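Local coordinates for conserved hypothetical protein (Agrobacterium tumefaciens, PDB 2FEX) that is of unknown function but belongs to the DJ-1/PfpI family, whose members typically share a Rossmann-like fold and a cysteine-centred active site, at residues V30-V42 against V50-V62. Sequence-based numbering, arbitrary orientation. Where two conformers were deposited one is given.
Sequences VEIVHATPDGMPV and VTPDTSYDALDPV
Val50 and Val42 pair through two backbone hydrogen bonds, closing a two-stranded antiparallel hairpin that projects from the Rossmann-like sheet of the DJ-1/PfpI fold; Val50 and Thr51 also pair with a strand of the second subunit, so the small sheet continues across the dimer. The contact illustrates how one chain excursion can leave a sheet and return as its edge strand. The Pro52 ring lies against the turn 36-41: its CG is 3.5 Å from Thr36 OG1 and also meets Gly39 O, its CD meets Met40 O, and its CB and CG touch Thr36 CG2. Thr36 OG1, held between backbone N and carbonyl carbon (chi1 59°), donates to Met40 O at 2.7 Å and ties down the turn. Asp53 then binds the strand 31-36 by both backbone and side chain. His34 N reaches Asp53 OD2 at 2.8 Å, almost straight (170°), the bond falling on the anti lone pair of OD2, while His34 O accepts from both Asp53 N and Thr54 N; a water links OD2 to His34 ND1. Thr54 and Ser55 form a short strand parallel to 31-36, with Thr36 N bonded to Thr54 O. Thr54 CG2 touches both Val33 CG1 and Ala35 CB, and Leu59 adds its methyls to these two. Pro37 covers one face of the Tyr56 ring, whose hydroxyl bonds to Leu8 O, in a CH-pi contact with Pro37 CA 3.8 Å from the ring centroid and 12° off the normal.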
ATOM      1  N   VAL A  30      -1.578  16.649   6.293  1.00 21.48           N
ATOM      2  CA  VAL A  30      -2.022  15.926   7.507  1.00 20.70           C
ATOM      3  C   VAL A  30      -0.813  15.320   8.204  1.00 20.64           C
ATOM      4  O   VAL A  30       0.096  14.801   7.535  1.00 19.63           O
ATOM      5  CB  VAL A  30      -3.029  14.822   7.092  1.00 19.36           C
ATOM      6  CG1 VAL A  30      -3.405  13.922   8.284  1.00 21.34           C
ATOM      7  CG2 VAL A  30      -4.251  15.474   6.388  1.00 20.91           C
ATOM      8  N   GLU A  31      -0.793  15.362   9.550  1.00 19.29           N
ATOM      9  CA  GLU A  31       0.273  14.700  10.300  0.50 17.97           C
ATOM     10  C   GLU A  31      -0.163  13.260  10.569  1.00 17.39           C
ATOM     11  O   GLU A  31      -1.288  13.038  10.984  1.00 18.15           O
ATOM     12  CB  GLU A  31       0.528  15.395  11.639  0.50 18.85           C
ATOM     13  CG  GLU A  31       1.746  14.852  12.375  0.50 20.27           C
ATOM     14  CD  GLU A  31       1.875  15.408  13.777  0.50 24.33           C
ATOM     15  OE1 GLU A  31       1.332  16.526  14.036  0.50 25.63           O
ATOM     16  OE2 GLU A  31       2.501  14.710  14.603  0.50 23.22           O
ATOM     17  N   ILE A  32       0.720  12.316  10.299  1.00 15.13           N
ATOM     18  CA  ILE A  32       0.387  10.891  10.517  1.00 14.56           C
ATOM     19  C   ILE A  32       1.211  10.418  11.682  1.00 15.80           C
ATOM     20  O   ILE A  32       2.476  10.597  11.673  1.00 16.08           O
ATOM     21  CB  ILE A  32       0.710  10.023   9.252  1.00 14.00           C
ATOM     22  CG1 ILE A  32      -0.033  10.530   8.020  1.00 14.87           C
ATOM     23  CG2 ILE A  32       0.345   8.562   9.483  1.00 13.46           C
ATOM     24  CD1 ILE A  32      -1.556  10.362   8.125  1.00 15.93           C
ATOM     25  N   VAL A  33       0.532   9.809  12.653  1.00 14.46           N
ATOM     26  CA  VAL A  33       1.199   9.167  13.785  1.00 15.44           C
ATOM     27  C   VAL A  33       1.007   7.654  13.624  1.00 15.41           C
ATOM     28  O   VAL A  33      -0.106   7.176  13.679  1.00 15.56           O
ATOM     29  CB  VAL A  33       0.543   9.607  15.113  1.00 15.16           C
ATOM     30  CG1 VAL A  33       1.189   8.898  16.334  1.00 17.38           C
ATOM     31  CG2 VAL A  33       0.627  11.167  15.228  1.00 18.94           C
ATOM     32  N   HIS A  34       2.103   6.910  13.488  1.00 12.79           N
ATOM     33  CA  HIS A  34       1.997   5.466  13.416  1.00 11.78           C
ATOM     34  C   HIS A  34       2.266   4.908  14.819  1.00 12.79           C
ATOM     35  O   HIS A  34       3.219   5.333  15.491  1.00 12.90           O
ATOM     36  CB  HIS A  34       3.023   4.864  12.422  1.00 13.89           C
ATOM     37  CG  HIS A  34       2.575   5.010  11.000  1.00 12.23           C
ATOM     38  ND1 HIS A  34       3.075   6.005  10.189  1.00 15.35           N
ATOM     39  CD2 HIS A  34       1.688   4.306  10.259  1.00 14.24           C
ATOM     40  CE1 HIS A  34       2.488   5.923   9.004  1.00 16.71           C
ATOM     41  NE2 HIS A  34       1.642   4.901   9.011  1.00 15.45           N
ATOM     42  N   ALA A  35       1.447   3.958  15.207  1.00 11.92           N
ATOM     43  CA  ALA A  35       1.563   3.311  16.532  1.00 11.14           C
ATOM     44  C   ALA A  35       1.522   1.793  16.431  1.00 12.33           C
ATOM     45  O   ALA A  35       0.934   1.247  15.501  1.00 12.32           O
ATOM     46  CB  ALA A  35       0.401   3.834  17.457  1.00 13.16           C
ATOM     47  N   THR A  36       2.169   1.097  17.376  1.00 12.11           N
ATOM     48  CA  THR A  36       2.042  -0.362  17.495  1.00 11.99           C
ATOM     49  C   THR A  36       1.617  -0.607  18.963  1.00 12.74           C
ATOM     50  O   THR A  36       1.767   0.268  19.842  1.00 13.85           O
ATOM     51  CB  THR A  36       3.388  -1.079  17.204  1.00 11.11           C
ATOM     52  OG1 THR A  36       4.385  -0.585  18.177  1.00 11.99           O
ATOM     53  CG2 THR A  36       3.871  -0.812  15.747  1.00 11.26           C
ATOM     54  N   PRO A  37       1.115  -1.816  19.259  1.00 12.53           N
ATOM     55  CA  PRO A  37       0.602  -2.089  20.619  1.00 13.84           C
ATOM     56  C   PRO A  37       1.631  -1.787  21.692  1.00 15.18           C
ATOM     57  O   PRO A  37       1.277  -1.198  22.712  1.00 16.34           O
ATOM     58  CB  PRO A  37       0.244  -3.591  20.548  1.00 14.28           C
ATOM     59  CG  PRO A  37      -0.245  -3.743  19.109  1.00 13.52           C
ATOM     60  CD  PRO A  37       0.813  -2.921  18.301  1.00 13.73           C
ATOM     61  N   ASP A  38       2.890  -2.158  21.480  1.00 14.03           N
ATOM     62  CA  ASP A  38       3.929  -1.941  22.530  1.00 15.11           C
ATOM     63  C   ASP A  38       4.895  -0.784  22.206  1.00 14.22           C
ATOM     64  O   ASP A  38       5.813  -0.494  23.009  1.00 16.17           O
ATOM     65  CB  ASP A  38       4.707  -3.232  22.825  1.00 15.82           C
ATOM     66  CG  ASP A  38       5.570  -3.729  21.659  1.00 16.52           C
ATOM     67  OD1 ASP A  38       5.603  -3.061  20.589  1.00 16.72           O
ATOM     68  OD2 ASP A  38       6.158  -4.842  21.824  1.00 17.62           O
ATOM     69  N   GLY A  39       4.653  -0.089  21.083  1.00 13.05           N
ATOM     70  CA  GLY A  39       5.502   1.028  20.696  1.00 14.30           C
ATOM     71  C   GLY A  39       6.794   0.612  20.006  1.00 14.28           C
ATOM     72  O   GLY A  39       7.599   1.475  19.632  1.00 15.28           O
HETATM   73  N   MSE A  40       7.007  -0.689  19.855  1.00 13.91           N
HETATM   74  CA  MSE A  40       8.224  -1.153  19.185  1.00 14.78           C
HETATM   75  C   MSE A  40       7.920  -1.624  17.756  1.00 13.69           C
HETATM   76  O   MSE A  40       6.724  -1.686  17.354  1.00 12.21           O
HETATM   77  CB  MSE A  40       8.939  -2.218  20.066  1.00 15.52           C
HETATM   78  CG  MSE A  40       9.565  -1.538  21.328  1.00 16.10           C
HETATM   79 SE   MSE A  40      10.440  -2.717  22.506  1.00 24.90          SE
HETATM   80  CE  MSE A  40       8.831  -3.250  23.623  1.00 24.50           C
ATOM     81  N   PRO A  41       8.966  -1.910  16.974  1.00 12.63           N
ATOM     82  CA  PRO A  41       8.766  -2.197  15.538  1.00 11.56           C
ATOM     83  C   PRO A  41       7.841  -3.400  15.309  1.00 11.58           C
ATOM     84  O   PRO A  41       7.721  -4.324  16.163  1.00 13.06           O
ATOM     85  CB  PRO A  41      10.209  -2.513  15.035  1.00 13.23           C
ATOM     86  CG  PRO A  41      11.039  -1.574  15.933  1.00 12.33           C
ATOM     87  CD  PRO A  41      10.401  -1.889  17.306  1.00 13.38           C
ATOM     88  N   VAL A  42       7.238  -3.378  14.122  1.00 11.68           N
ATOM     89  CA  VAL A  42       6.506  -4.543  13.636  1.00 11.89           C
ATOM     90  C   VAL A  42       6.841  -4.797  12.165  1.00 12.63           C
ATOM     91  O   VAL A  42       7.343  -3.912  11.477  1.00 13.92           O
ATOM     92  CB  VAL A  42       4.974  -4.317  13.743  1.00 11.40           C
ATOM     93  CG1 VAL A  42       4.572  -4.253  15.264  1.00 12.37           C
ATOM     94  CG2 VAL A  42       4.497  -3.091  12.950  1.00 12.03           C
ATOM     95  N   VAL A  50       8.891  -1.840  10.252  1.00 10.94           N
ATOM     96  CA  VAL A  50       8.467  -0.478  10.539  1.00 11.14           C
ATOM     97  C   VAL A  50       8.692  -0.098  12.002  1.00 13.01           C
ATOM     98  O   VAL A  50       8.235  -0.832  12.921  1.00 13.22           O
ATOM     99  CB  VAL A  50       6.970  -0.338  10.226  1.00 11.99           C
ATOM    100  CG1 VAL A  50       6.535   1.105  10.523  1.00 14.82           C
ATOM    101  CG2 VAL A  50       6.729  -0.752   8.709  1.00 12.98           C
ATOM    102  N   THR A  51       9.386   1.020  12.219  1.00 11.63           N
ATOM    103  CA  THR A  51       9.525   1.551  13.591  1.00 12.72           C
ATOM    104  C   THR A  51       8.415   2.611  13.696  1.00 13.47           C
ATOM    105  O   THR A  51       8.434   3.634  12.980  1.00 14.26           O
ATOM    106  CB  THR A  51      10.910   2.205  13.738  1.00 14.49           C
ATOM    107  OG1 THR A  51      11.896   1.176  13.702  1.00 14.49           O
ATOM    108  CG2 THR A  51      10.967   2.944  15.090  1.00 14.54           C
ATOM    109  N   PRO A  52       7.454   2.415  14.617  1.00 13.36           N
ATOM    110  CA  PRO A  52       6.381   3.392  14.753  1.00 13.20           C
ATOM    111  C   PRO A  52       6.841   4.653  15.536  1.00 13.30           C
ATOM    112  O   PRO A  52       7.962   4.695  16.115  1.00 14.85           O
ATOM    113  CB  PRO A  52       5.347   2.646  15.595  1.00 13.85           C
ATOM    114  CG  PRO A  52       6.213   1.866  16.573  1.00 11.90           C
ATOM    115  CD  PRO A  52       7.351   1.341  15.640  1.00 13.64           C
ATOM    116  N   ASP A  53       5.967   5.651  15.586  1.00 13.62           N
ATOM    117  CA  ASP A  53       6.186   6.809  16.419  1.00 14.75           C
ATOM    118  C   ASP A  53       5.923   6.570  17.902  1.00 15.20           C
ATOM    119  O   ASP A  53       6.603   7.148  18.751  1.00 15.80           O
ATOM    120  CB  ASP A  53       5.253   7.937  15.956  1.00 15.26           C
ATOM    121  CG  ASP A  53       5.511   8.317  14.499  1.00 18.55           C
ATOM    122  OD1 ASP A  53       6.659   8.804  14.240  1.00 21.98           O
ATOM    123  OD2 ASP A  53       4.635   8.104  13.656  1.00 17.98           O
ATOM    124  N   THR A  54       4.905   5.734  18.192  1.00 14.79           N
ATOM    125  CA  THR A  54       4.460   5.622  19.569  1.00 14.25           C
ATOM    126  C   THR A  54       3.719   4.303  19.805  1.00 14.77           C
ATOM    127  O   THR A  54       3.699   3.430  18.897  1.00 12.92           O
ATOM    128  CB  THR A  54       3.570   6.883  19.885  1.00 15.89           C
ATOM    129  OG1 THR A  54       3.450   7.024  21.297  1.00 19.32           O
ATOM    130  CG2 THR A  54       2.206   6.742  19.203  1.00 18.31           C
ATOM    131  N   SER A  55       3.184   4.147  21.030  1.00 15.14           N
ATOM    132  CA  SER A  55       2.436   2.941  21.373  1.00 13.89           C
ATOM    133  C   SER A  55       0.943   3.313  21.388  1.00 12.86           C
ATOM    134  O   SER A  55       0.542   4.489  21.514  1.00 13.20           O
ATOM    135  CB  SER A  55       2.806   2.488  22.816  1.00 15.87           C
ATOM    136  OG  SER A  55       2.567   3.561  23.747  1.00 17.76           O
ATOM    137  N   TYR A  56       0.104   2.274  21.369  1.00 13.11           N
ATOM    138  CA  TYR A  56      -1.357   2.489  21.429  1.00 13.02           C
ATOM    139  C   TYR A  56      -1.728   3.257  22.711  1.00 13.57           C
ATOM    140  O   TYR A  56      -2.601   4.129  22.672  1.00 14.58           O
ATOM    141  CB  TYR A  56      -2.088   1.158  21.476  1.00 12.26           C
ATOM    142  CG  TYR A  56      -2.224   0.414  20.156  1.00 10.67           C
ATOM    143  CD1 TYR A  56      -1.394   0.709  19.058  1.00 12.99           C
ATOM    144  CD2 TYR A  56      -3.120  -0.691  20.070  1.00 12.11           C
ATOM    145  CE1 TYR A  56      -1.529  -0.049  17.854  1.00 13.46           C
ATOM    146  CE2 TYR A  56      -3.257  -1.444  18.922  1.00 12.31           C
ATOM    147  CZ  TYR A  56      -2.456  -1.146  17.822  1.00 13.02           C
ATOM    148  OH  TYR A  56      -2.574  -1.863  16.674  1.00 14.68           O
ATOM    149  N   ASP A  57      -1.062   2.933  23.836  1.00 14.27           N
ATOM    150  CA  ASP A  57      -1.508   3.491  25.094  0.50 15.28           C
ATOM    151  C   ASP A  57      -1.129   4.983  25.196  1.00 16.15           C
ATOM    152  O   ASP A  57      -1.646   5.674  26.068  1.00 18.34           O
ATOM    153  CB  ASP A  57      -0.896   2.706  26.247  0.50 16.19           C
ATOM    154  CG  ASP A  57       0.621   2.688  26.168  0.50 16.90           C
ATOM    155  OD1 ASP A  57       1.177   1.914  25.350  0.50 19.60           O
ATOM    156  OD2 ASP A  57       1.253   3.487  26.867  0.50 24.21           O
ATOM    157  N   ALA A  58      -0.271   5.465  24.302  1.00 15.07           N
ATOM    158  CA  ALA A  58       0.070   6.881  24.302  1.00 16.53           C
ATOM    159  C   ALA A  58      -0.796   7.712  23.346  1.00 17.68           C
ATOM    160  O   ALA A  58      -0.630   8.958  23.280  1.00 21.04           O
ATOM    161  CB  ALA A  58       1.559   7.081  23.928  1.00 18.56           C
ATOM    162  N   LEU A  59      -1.679   7.067  22.598  1.00 15.72           N
ATOM    163  CA  LEU A  59      -2.508   7.828  21.660  1.00 14.42           C
ATOM    164  C   LEU A  59      -3.594   8.579  22.451  1.00 15.81           C
ATOM    165  O   LEU A  59      -4.402   7.940  23.170  1.00 17.12           O
ATOM    166  CB  LEU A  59      -3.161   6.868  20.651  1.00 14.88           C
ATOM    167  CG  LEU A  59      -2.183   6.127  19.739  1.00 10.77           C
ATOM    168  CD1 LEU A  59      -2.979   5.160  18.864  1.00 12.27           C
ATOM    169  CD2 LEU A  59      -1.431   7.177  18.798  1.00 14.76           C
ATOM    170  N   ASP A  60      -3.630   9.908  22.318  1.00 16.52           N
ATOM    171  CA  ASP A  60      -4.559  10.708  23.101  1.00 17.55           C
ATOM    172  C   ASP A  60      -5.492  11.448  22.114  1.00 18.22           C
ATOM    173  O   ASP A  60      -5.024  12.242  21.283  1.00 18.01           O
ATOM    174  CB  ASP A  60      -3.755  11.667  23.967  1.00 18.60           C
ATOM    175  CG  ASP A  60      -4.603  12.416  24.937  1.00 22.47           C
ATOM    176  OD1 ASP A  60      -5.816  12.571  24.642  1.00 21.05           O
ATOM    177  OD2 ASP A  60      -4.033  12.884  25.971  1.00 22.23           O
ATOM    178  N   PRO A  61      -6.789  11.161  22.194  1.00 19.08           N
ATOM    179  CA  PRO A  61      -7.736  11.780  21.239  1.00 19.41           C
ATOM    180  C   PRO A  61      -7.873  13.298  21.421  1.00 21.47           C
ATOM    181  O   PRO A  61      -8.428  13.976  20.554  1.00 21.10           O
ATOM    182  CB  PRO A  61      -9.050  11.021  21.491  1.00 20.74           C
ATOM    183  CG  PRO A  61      -8.963  10.709  23.003  1.00 19.66           C
ATOM    184  CD  PRO A  61      -7.492  10.288  23.147  1.00 18.93           C
ATOM    185  N   VAL A  62      -7.368  13.877  22.522  1.00 22.07           N
ATOM    186  CA  VAL A  62      -7.383  15.332  22.657  0.50 23.80           C
ATOM    187  C   VAL A  62      -6.657  15.961  21.458  1.00 24.87           C
ATOM    188  O   VAL A  62      -7.069  17.009  20.964  1.00 24.84           O
ATOM    189  CB  VAL A  62      -6.780  15.764  24.040  0.50 24.61           C
ATOM    190  CG1 VAL A  62      -6.555  17.274  24.123  0.50 23.90           C
ATOM    191  CG2 VAL A  62      -7.682  15.282  25.138  0.50 24.71           C
TER
HETATM  192  O   HOH W   1       4.760   8.071  10.956  1.00 27.44           O